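Local coordinates for protein phosphoserine aminotransferase (Bacillus circulans, PDB 1BT4) that catalyses the reversible, pyridoxal-phosphate-dependent transamination of 3-phosphohydroxypyruvate to phosphoserine with glutamate as amino donor, a step of serine biosynthesis, at residues A[299-304]-A[333-338]; A[16-21]-A[251-256]; A[34-39]-A[240-245]. All coordinates share one frame; numbering follows the deposited sequence.

Contact 1: residues A[299-304]-A[333-338]; sequences ITFRLA and LRASIY
The F301 ring and L333 meet face-on: CB of L333 sits 3.9 Å from the centroid of the F301 ring, 15° off the ring normal, a CH-pi contact displaced toward the rim. The same leucine brings its CD1 to F301 CE2, 3.6 Å away. What brings the ring over its neighbour is the first torsion of F301 (chi1 57°), which sets CG between the backbone N and the carbonyl carbon. The nearest part of A335, its backbone N, lies at the ring's edge. Farther along the chain, CD1 of I299 meets CD1 of I337 at 3.6 Å, two branch ends crossing at a slant. I278 of helix 259-279 and M353 of helix 343-359 pack on F301, while F312 and V313 of helix 306-318 close round L333, so the side of the sheet bearing I299, F301, L333 and A335 looks into the apolar core.

Beneath these side chains runs an antiparallel pairing, the central and one outer strand of the three-stranded sheet in the smaller domain of this class-V aminotransferase. I299 and A335 form one hydrogen-bonded pair and F301 and L333 the next, with L333 N to F301 O 2.8 Å long.

Between them T300 and R334 make a non-hydrogen-bonded pair whose side chains run alongside each other on the other face, CG2 of T300 being 4.0 Å from CG of R334. The arginine then bends at chi3 (50°), and its NH1 is hydrogen-bonded to the carbonyl of T152, a cofactor-binding residue, while T300 OG1 is hydrogen-bonded to the carbonyl of E154.

Contact 2: residues A[16-21]-A[251-256]; sequences LEVLER and LKWIEE
R21 and E256 reach for each other from opposite directions and close a salt bridge, R21 NH2 standing 2.9 Å from E256 OE2. That oxygen uses its syn lone pair and lies close to the guanidinium plane, at its edge, although the carboxylate itself is turned 72° against that plane. Two weak bonds add to the grip, R21 NH1 to E256 OE2 and R21 NH2 to E256 OE1. One helical turn back, E17 OE1 comes within 2.6 Å of R21 NH2, making a three-residue network. The two glutamates pay for it: E17 OE1 and E256 OE1, both acceptors, are 3.1 Å apart, a repulsion that the shared arginine probably offsets. A leucine in place of R21 would probably leave these two carboxylates facing each other without the positive charge between them.

The network bridges helix 16-24, near the N-terminus, and the last turns of helix 241-256; the short segments approach to 10.3 Å between axes, with their directions 139° apart.

At the border between the charged and apolar groups, the E17 carboxylate meets the indole edge of W253, its plane nearly perpendicular to the ring, with E17 OE2 3.5 Å from W253 CD1.

Apolar packing lies deeper, beside the salt bridges. CG1 of V18 rests 3.6 Å from CB of W253, whose CG stands anti to the backbone N (chi1 176°), which helps turn the CD1/NE1 edge of the indole to E17. P15 also touches W253.

Contact 3: residues A[34-39]-A[240-245]; sequences MSIMEM and PSFGIY
The Y245 and F242 rings share one methyl group, CG2 of I36, but offer it different sides. CG2 of I36 stands over a face of Y245, 4.2 Å from the Y245 ring centroid, 23° off the normal and displaced toward the rim, a CH-pi contact. The same I36 CG2 meets the F242 ring at its edge, in plane, 3.7 Å from F242 CD1. With CG1 of I36 anti to the backbone N (chi1 -170°), CG2 lies between the backbone N and the carbonyl carbon, facing both rings. M37 adds a Met-aromatic contact, its SD lying obliquely 4.7 Å from the F242 centroid. F242 also meets F242 of the second subunit, ring to ring, and the hydroxyl of Y245 is hydrogen-bonded to E25.

No direct hydrogen bond joins the segments; one water does the work. It donates to I36 O at 2.9 Å and to M39 O at 2.7 Å, and accepts from S241 OG at 2.6 Å, tying two loop carbonyls to the helix's first turn. Within the loop, S35 N bonds nearly straight to E38 OE1, on the anti lone pair; outside it, that carboxylate is salt-bridged to R3 of the second subunit.

Here the loop between helices 16-24 and 44-60 packs, at the dimer interface of this class-V aminotransferase, against the start of helix 241-256, which follows closely on the cofactor-binding T238.

Contacts 2 and 3 share helix 241-256: contact 3 takes its first turn and contact 2 its last turns, their centres about 17 Å apart and their nearest atoms about 4 Å apart. Both also touch the second subunit, and the chain between the segments of contact 2 includes those of contact 3. Contact 1 follows later in the sequence and stands apart, its centre about 27 Å from that of contact 2 and about 35 Å from that of contact 3. It comes closest to a bound pyridoxal phosphate, the side chain of R334 being about 7 Å away; that of S241 in contact 3 is about 10 Å from one, and contact 2 lies away from the active site.

Contact 1: residues A[299-304]-A[333-338]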
loop_
_atom_site.group_PDB
_atom_site.type_symbol
_atom_site.label_atom_id
_atom_site.label_comp_id
_atom_site.label_asym_id
_atom_site.label_seq_id
_atom_site.Cartn_x
_atom_site.Cartn_y
_atom_site.Cartn_z
ATOM N N ILE A 299 -15.496 22.019 -0.445
ATOM C CA ILE A 299 -16.381 23.105 -0.827
ATOM C C ILE A 299 -16.360 23.296 -2.332
ATOM O O ILE A 299 -15.334 23.653 -2.922
ATOM C CB ILE A 299 -15.991 24.413 -0.111
ATOM C CG1 ILE A 299 -16.131 24.225 1.408
ATOM C CG2 ILE A 299 -16.846 25.572 -0.618
ATOM C CD1 ILE A 299 -15.551 25.336 2.237
ATOM N N THR A 300 -17.499 23.031 -2.956
ATOM C CA THR A 300 -17.616 23.161 -4.391
ATOM C C THR A 300 -18.410 24.411 -4.755
ATOM O O THR A 300 -19.437 24.716 -4.145
ATOM C CB THR A 300 -18.247 21.893 -5.009
ATOM O OG1 THR A 300 -19.497 21.610 -4.365
ATOM C CG2 THR A 300 -17.315 20.704 -4.821
ATOM N N PHE A 301 -17.874 25.180 -5.692
ATOM C CA PHE A 301 -18.528 26.401 -6.148
ATOM C C PHE A 301 -18.215 26.685 -7.617
ATOM O O PHE A 301 -17.265 26.133 -8.178
ATOM C CB PHE A 301 -18.159 27.603 -5.261
ATOM C CG PHE A 301 -16.677 27.883 -5.168
ATOM C CD1 PHE A 301 -15.839 27.058 -4.415
ATOM C CD2 PHE A 301 -16.125 28.991 -5.800
ATOM C CE1 PHE A 301 -14.471 27.336 -4.292
ATOM C CE2 PHE A 301 -14.763 29.277 -5.683
ATOM C CZ PHE A 301 -13.936 28.448 -4.926
ATOM N N ARG A 302 -19.059 27.499 -8.243
ATOM C CA ARG A 302 -18.887 27.856 -9.644
ATOM C C ARG A 302 -18.951 29.358 -9.897
ATOM O O ARG A 302 -19.353 30.138 -9.038
ATOM C CB ARG A 302 -19.951 27.175 -10.511
ATOM C CG ARG A 302 -19.847 25.668 -10.586
ATOM C CD ARG A 302 -20.473 25.148 -11.878
ATOM N NE ARG A 302 -19.545 25.206 -13.007
ATOM C CZ ARG A 302 -19.575 24.368 -14.042
ATOM N NH1 ARG A 302 -20.499 23.415 -14.093
ATOM N NH2 ARG A 302 -18.650 24.444 -14.993
ATOM N N LEU A 303 -18.536 29.744 -11.096
ATOM C CA LEU A 303 -18.564 31.135 -11.522
ATOM C C LEU A 303 -19.567 31.239 -12.669
ATOM O O LEU A 303 -20.050 30.224 -13.171
ATOM C CB LEU A 303 -17.165 31.593 -11.947
ATOM C CG LEU A 303 -16.184 31.631 -10.768
ATOM C CD1 LEU A 303 -14.774 32.015 -11.186
ATOM C CD2 LEU A 303 -16.720 32.624 -9.779
ATOM N N ALA A 304 -19.883 32.462 -13.075
ATOM C CA ALA A 304 -20.853 32.691 -14.139
ATOM C C ALA A 304 -20.577 31.946 -15.438
ATOM O O ALA A 304 -21.509 31.488 -16.102
ATOM C CB ALA A 304 -20.990 34.180 -14.410
ATOM N N LEU A 333 -15.065 24.702 -9.237
ATOM C CA LEU A 333 -13.939 24.793 -8.310
ATOM C C LEU A 333 -14.228 24.056 -7.000
ATOM O O LEU A 333 -15.384 23.944 -6.567
ATOM C CB LEU A 333 -13.634 26.273 -8.041
ATOM C CG LEU A 333 -13.401 27.122 -9.296
ATOM C CD1 LEU A 333 -13.783 28.557 -9.033
ATOM C CD2 LEU A 333 -11.948 26.989 -9.765
ATOM N N ARG A 334 -13.170 23.560 -6.372
ATOM C CA ARG A 334 -13.298 22.826 -5.124
ATOM C C ARG A 334 -12.175 23.153 -4.144
ATOM O O ARG A 334 -10.993 22.981 -4.450
ATOM C CB ARG A 334 -13.334 21.311 -5.399
ATOM C CG ARG A 334 -13.403 20.433 -4.143
ATOM C CD ARG A 334 -13.510 18.953 -4.497
ATOM N NE ARG A 334 -12.488 18.556 -5.460
ATOM C CZ ARG A 334 -12.208 17.298 -5.799
ATOM N NH1 ARG A 334 -12.876 16.282 -5.249
ATOM N NH2 ARG A 334 -11.241 17.054 -6.683
ATOM N N ALA A 335 -12.560 23.627 -2.964
ATOM C CA ALA A 335 -11.603 23.959 -1.923
ATOM C C ALA A 335 -11.663 22.837 -0.904
ATOM O O ALA A 335 -12.645 22.706 -0.177
ATOM C CB ALA A 335 -11.967 25.310 -1.264
ATOM N N SER A 336 -10.655 21.974 -0.915
ATOM C CA SER A 336 -10.611 20.874 0.038
ATOM C C SER A 336 -9.871 21.359 1.272
ATOM O O SER A 336 -8.672 21.651 1.226
ATOM C CB SER A 336 -9.926 19.648 -0.559
ATOM O OG SER A 336 -10.684 19.145 -1.644
ATOM N N ILE A 337 -10.601 21.431 2.376
ATOM C CA ILE A 337 -10.068 21.917 3.631
ATOM C C ILE A 337 -10.050 20.888 4.767
ATOM O O ILE A 337 -10.615 21.106 5.838
ATOM C CB ILE A 337 -10.836 23.185 4.054
ATOM C CG1 ILE A 337 -12.348 22.913 4.041
ATOM C CG2 ILE A 337 -10.495 24.333 3.112
ATOM C CD1 ILE A 337 -13.202 24.038 4.606
ATOM N N TYR A 338 -9.348 19.786 4.539
ATOM C CA TYR A 338 -9.217 18.722 5.532
ATOM C C TYR A 338 -8.565 19.207 6.846
ATOM O O TYR A 338 -8.080 20.337 6.919
ATOM C CB TYR A 338 -8.395 17.580 4.938
ATOM C CG TYR A 338 -8.968 17.009 3.663
ATOM C CD1 TYR A 338 -10.266 16.495 3.630
ATOM C CD2 TYR A 338 -8.209 16.976 2.486
ATOM C CE1 TYR A 338 -10.802 15.963 2.456
ATOM C CE2 TYR A 338 -8.732 16.442 1.309
ATOM C CZ TYR A 338 -10.032 15.938 1.302
ATOM O OH TYR A 338 -10.564 15.410 0.149
#

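Contact 2: residues A[16-21]-A[251-256]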
loop_
_atom_site.group_PDB
_atom_site.type_symbol
_atom_site.label_atom_id
_atom_site.label_comp_id
_atom_site.label_asym_id
_atom_site.label_seq_id
_atom_site.Cartn_x
_atom_site.Cartn_y
_atom_site.Cartn_z
ATOM N N LEU A 16 2.431 20.332 9.339
ATOM C CA LEU A 16 3.848 20.657 9.195
ATOM C C LEU A 16 4.687 20.033 10.311
ATOM O O LEU A 16 5.762 19.484 10.049
ATOM C CB LEU A 16 4.048 22.180 9.139
ATOM C CG LEU A 16 5.456 22.781 8.983
ATOM C CD1 LEU A 16 6.182 22.218 7.761
ATOM C CD2 LEU A 16 5.341 24.295 8.881
ATOM N N GLU A 17 4.171 20.062 11.542
ATOM C CA GLU A 17 4.907 19.480 12.664
ATOM C C GLU A 17 5.052 17.960 12.591
ATOM O O GLU A 17 6.068 17.418 13.042
ATOM C CB GLU A 17 4.352 19.926 14.019
ATOM C CG GLU A 17 2.875 19.691 14.245
ATOM C CD GLU A 17 2.430 20.097 15.660
ATOM O OE1 GLU A 17 3.064 19.629 16.633
ATOM O OE2 GLU A 17 1.457 20.884 15.799
ATOM N N VAL A 18 4.076 17.274 11.989
ATOM C CA VAL A 18 4.174 15.822 11.858
ATOM C C VAL A 18 5.185 15.469 10.769
ATOM O O VAL A 18 5.869 14.448 10.867
ATOM C CB VAL A 18 2.806 15.125 11.604
ATOM C CG1 VAL A 18 1.733 15.709 12.504
ATOM C CG2 VAL A 18 2.413 15.193 10.158
ATOM N N LEU A 19 5.302 16.329 9.753
ATOM C CA LEU A 19 6.266 16.117 8.663
ATOM C C LEU A 19 7.688 16.320 9.188
ATOM O O LEU A 19 8.608 15.590 8.812
ATOM C CB LEU A 19 6.002 17.068 7.485
ATOM C CG LEU A 19 4.893 16.781 6.459
ATOM C CD1 LEU A 19 4.675 18.003 5.582
ATOM C CD2 LEU A 19 5.240 15.580 5.606
ATOM N N GLU A 20 7.856 17.324 10.049
ATOM C CA GLU A 20 9.149 17.634 10.668
ATOM C C GLU A 20 9.602 16.555 11.663
ATOM O O GLU A 20 10.765 16.154 11.655
ATOM C CB GLU A 20 9.108 19.011 11.335
ATOM C CG GLU A 20 8.837 20.130 10.343
ATOM C CD GLU A 20 9.015 21.502 10.947
ATOM O OE1 GLU A 20 8.197 21.888 11.806
ATOM O OE2 GLU A 20 9.983 22.191 10.562
ATOM N N ARG A 21 8.694 16.085 12.514
ATOM C CA ARG A 21 9.025 15.023 13.471
ATOM C C ARG A 21 9.432 13.766 12.710
ATOM O O ARG A 21 10.351 13.050 13.105
ATOM C CB ARG A 21 7.820 14.678 14.343
ATOM C CG ARG A 21 7.347 15.804 15.208
ATOM C CD ARG A 21 6.151 15.371 16.019
ATOM N NE ARG A 21 5.577 16.499 16.736
ATOM C CZ ARG A 21 4.397 16.479 17.344
ATOM N NH1 ARG A 21 3.651 15.377 17.329
ATOM N NH2 ARG A 21 3.962 17.562 17.976
ATOM N N LEU A 251 -2.378 11.024 14.322
ATOM C CA LEU A 251 -3.297 10.789 15.438
ATOM C C LEU A 251 -2.841 11.544 16.692
ATOM O O LEU A 251 -3.661 12.138 17.401
ATOM C CB LEU A 251 -3.421 9.286 15.721
ATOM C CG LEU A 251 -4.022 8.474 14.564
ATOM C CD1 LEU A 251 -4.016 6.983 14.893
ATOM C CD2 LEU A 251 -5.444 8.984 14.249
ATOM N N LYS A 252 -1.532 11.540 16.945
ATOM C CA LYS A 252 -0.957 12.256 18.087
ATOM C C LYS A 252 -1.296 13.730 17.917
ATOM O O LYS A 252 -1.735 14.396 18.854
ATOM C CB LYS A 252 0.564 12.100 18.115
ATOM C CG LYS A 252 1.058 10.690 18.326
ATOM C CD LYS A 252 2.575 10.702 18.377
ATOM C CE LYS A 252 3.135 9.310 18.419
ATOM N NZ LYS A 252 4.615 9.341 18.520
ATOM N N TRP A 253 -1.113 14.213 16.694
ATOM C CA TRP A 253 -1.396 15.591 16.350
ATOM C C TRP A 253 -2.862 15.958 16.580
ATOM O O TRP A 253 -3.133 16.991 17.184
ATOM C CB TRP A 253 -0.992 15.853 14.901
ATOM C CG TRP A 253 -1.316 17.227 14.407
ATOM C CD1 TRP A 253 -0.538 18.350 14.515
ATOM C CD2 TRP A 253 -2.505 17.626 13.717
ATOM N NE1 TRP A 253 -1.174 19.422 13.938
ATOM C CE2 TRP A 253 -2.384 19.008 13.442
ATOM C CE3 TRP A 253 -3.663 16.951 13.310
ATOM C CZ2 TRP A 253 -3.386 19.730 12.771
ATOM C CZ3 TRP A 253 -4.656 17.665 12.649
ATOM C CH2 TRP A 253 -4.511 19.044 12.386
ATOM N N ILE A 254 -3.801 15.120 16.125
ATOM C CA ILE A 254 -5.241 15.401 16.305
ATOM C C ILE A 254 -5.561 15.568 17.785
ATOM O O ILE A 254 -6.420 16.367 18.165
ATOM C CB ILE A 254 -6.163 14.276 15.737
ATOM C CG1 ILE A 254 -5.926 14.088 14.234
ATOM C CG2 ILE A 254 -7.637 14.629 15.977
ATOM C CD1 ILE A 254 -6.775 12.995 13.592
ATOM N N GLU A 255 -4.858 14.802 18.614
ATOM C CA GLU A 255 -5.043 14.862 20.055
ATOM C C GLU A 255 -4.546 16.222 20.576
ATOM O O GLU A 255 -5.195 16.841 21.421
ATOM C CB GLU A 255 -4.299 13.707 20.725
ATOM C CG GLU A 255 -4.902 13.280 22.045
ATOM C CD GLU A 255 -4.149 12.134 22.668
ATOM O OE1 GLU A 255 -4.378 10.971 22.258
ATOM O OE2 GLU A 255 -3.320 12.406 23.565
ATOM N N GLU A 256 -3.423 16.696 20.031
ATOM C CA GLU A 256 -2.852 17.988 20.405
ATOM C C GLU A 256 -3.793 19.128 20.025
ATOM O O GLU A 256 -3.731 20.215 20.594
ATOM C CB GLU A 256 -1.515 18.205 19.701
ATOM C CG GLU A 256 -0.534 17.088 19.911
ATOM C CD GLU A 256 0.789 17.312 19.203
ATOM O OE1 GLU A 256 0.836 18.034 18.177
ATOM O OE2 GLU A 256 1.793 16.740 19.678
#

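Contact 3: residues A[34-39]-A[240-245]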
loop_
_atom_site.group_PDB
_atom_site.type_symbol
_atom_site.label_atom_id
_atom_site.label_comp_id
_atom_site.label_asym_id
_atom_site.label_seq_id
_atom_site.Cartn_x
_atom_site.Cartn_y
_atom_site.Cartn_z
ATOM N N MET A 34 18.570 2.393 12.704
ATOM C CA MET A 34 17.881 2.158 11.451
ATOM C C MET A 34 16.565 2.911 11.375
ATOM O O MET A 34 16.049 3.377 12.388
ATOM C CB MET A 34 17.669 0.650 11.253
ATOM C CG MET A 34 17.159 -0.083 12.478
ATOM S SD MET A 34 17.547 -1.851 12.433
ATOM C CE MET A 34 16.200 -2.413 11.570
ATOM N N SER A 35 16.053 3.047 10.154
ATOM C CA SER A 35 14.792 3.729 9.868
ATOM C C SER A 35 13.635 2.801 10.206
ATOM O O SER A 35 13.791 1.589 10.166
ATOM C CB SER A 35 14.730 4.077 8.372
ATOM O OG SER A 35 13.502 4.692 8.022
ATOM N N ILE A 36 12.464 3.368 10.491
ATOM C CA ILE A 36 11.283 2.559 10.810
ATOM C C ILE A 36 10.938 1.649 9.615
ATOM O O ILE A 36 10.291 0.611 9.769
ATOM C CB ILE A 36 10.047 3.456 11.176
ATOM C CG1 ILE A 36 8.900 2.612 11.746
ATOM C CG2 ILE A 36 9.538 4.198 9.959
ATOM C CD1 ILE A 36 8.849 2.578 13.251
ATOM N N MET A 37 11.393 2.029 8.427
ATOM C CA MET A 37 11.118 1.233 7.250
ATOM C C MET A 37 12.130 0.145 6.903
ATOM O O MET A 37 12.000 -0.521 5.875
ATOM C CB MET A 37 10.807 2.123 6.042
ATOM C CG MET A 37 11.723 3.305 5.804
ATOM S SD MET A 37 11.065 4.318 4.443
ATOM C CE MET A 37 12.458 4.360 3.350
ATOM N N GLU A 38 13.115 -0.059 7.775
ATOM C CA GLU A 38 14.131 -1.099 7.570
ATOM C C GLU A 38 13.968 -2.177 8.653
ATOM O O GLU A 38 14.747 -3.131 8.729
ATOM C CB GLU A 38 15.552 -0.519 7.673
ATOM C CG GLU A 38 15.919 0.588 6.691
ATOM C CD GLU A 38 17.331 1.120 6.936
ATOM O OE1 GLU A 38 17.518 1.965 7.828
ATOM O OE2 GLU A 38 18.265 0.685 6.247
ATOM N N MET A 39 12.954 -2.012 9.493
ATOM C CA MET A 39 12.699 -2.943 10.591
ATOM C C MET A 39 11.624 -3.982 10.275
ATOM O O MET A 39 10.686 -3.713 9.527
ATOM C CB MET A 39 12.286 -2.173 11.851
ATOM C CG MET A 39 13.139 -0.960 12.155
ATOM S SD MET A 39 12.675 -0.134 13.684
ATOM C CE MET A 39 10.988 0.012 13.424
ATOM N N PRO A 240 1.773 -1.953 5.282
ATOM C CA PRO A 240 2.327 -0.689 4.779
ATOM C C PRO A 240 2.948 0.037 5.980
ATOM O O PRO A 240 2.413 1.008 6.531
ATOM C CB PRO A 240 1.097 0.017 4.197
ATOM C CG PRO A 240 -0.044 -0.529 5.009
ATOM C CD PRO A 240 0.315 -2.000 5.080
ATOM N N SER A 241 4.068 -0.534 6.405
ATOM C CA SER A 241 4.877 -0.114 7.547
ATOM C C SER A 241 5.022 1.396 7.755
ATOM O O SER A 241 4.599 1.929 8.784
ATOM C CB SER A 241 6.265 -0.760 7.417
ATOM O OG SER A 241 6.823 -1.033 8.680
ATOM N N PHE A 242 5.631 2.082 6.790
ATOM C CA PHE A 242 5.831 3.523 6.918
ATOM C C PHE A 242 4.514 4.301 7.002
ATOM O O PHE A 242 4.387 5.235 7.808
ATOM C CB PHE A 242 6.712 4.063 5.786
ATOM C CG PHE A 242 7.164 5.485 6.001
ATOM C CD1 PHE A 242 8.054 5.796 7.023
ATOM C CD2 PHE A 242 6.684 6.517 5.199
ATOM C CE1 PHE A 242 8.458 7.115 7.248
ATOM C CE2 PHE A 242 7.081 7.838 5.415
ATOM C CZ PHE A 242 7.971 8.137 6.444
ATOM N N GLY A 243 3.531 3.889 6.201
ATOM C CA GLY A 243 2.240 4.554 6.200
ATOM C C GLY A 243 1.524 4.470 7.534
ATOM O O GLY A 243 0.878 5.421 7.961
ATOM N N ILE A 244 1.629 3.326 8.195
ATOM C CA ILE A 244 0.985 3.140 9.488
ATOM C C ILE A 244 1.693 3.973 10.550
ATOM O O ILE A 244 1.051 4.521 11.457
ATOM C CB ILE A 244 0.935 1.644 9.860
ATOM C CG1 ILE A 244 -0.005 0.922 8.878
ATOM C CG2 ILE A 244 0.468 1.472 11.307
ATOM C CD1 ILE A 244 0.165 -0.583 8.823
ATOM N N TYR A 245 3.008 4.101 10.392
ATOM C CA TYR A 245 3.841 4.904 11.280
ATOM C C TYR A 245 3.404 6.377 11.190
ATOM O O TYR A 245 3.297 7.066 12.205
ATOM C CB TYR A 245 5.321 4.758 10.883
ATOM C CG TYR A 245 6.185 5.918 11.316
ATOM C CD1 TYR A 245 6.526 6.106 12.657
ATOM C CD2 TYR A 245 6.613 6.867 10.387
ATOM C CE1 TYR A 245 7.267 7.220 13.059
ATOM C CE2 TYR A 245 7.349 7.979 10.777
ATOM C CZ TYR A 245 7.672 8.150 12.110
ATOM O OH TYR A 245 8.381 9.264 12.481
HETATM O O HOH W 1 9.346 -1.674 8.270
#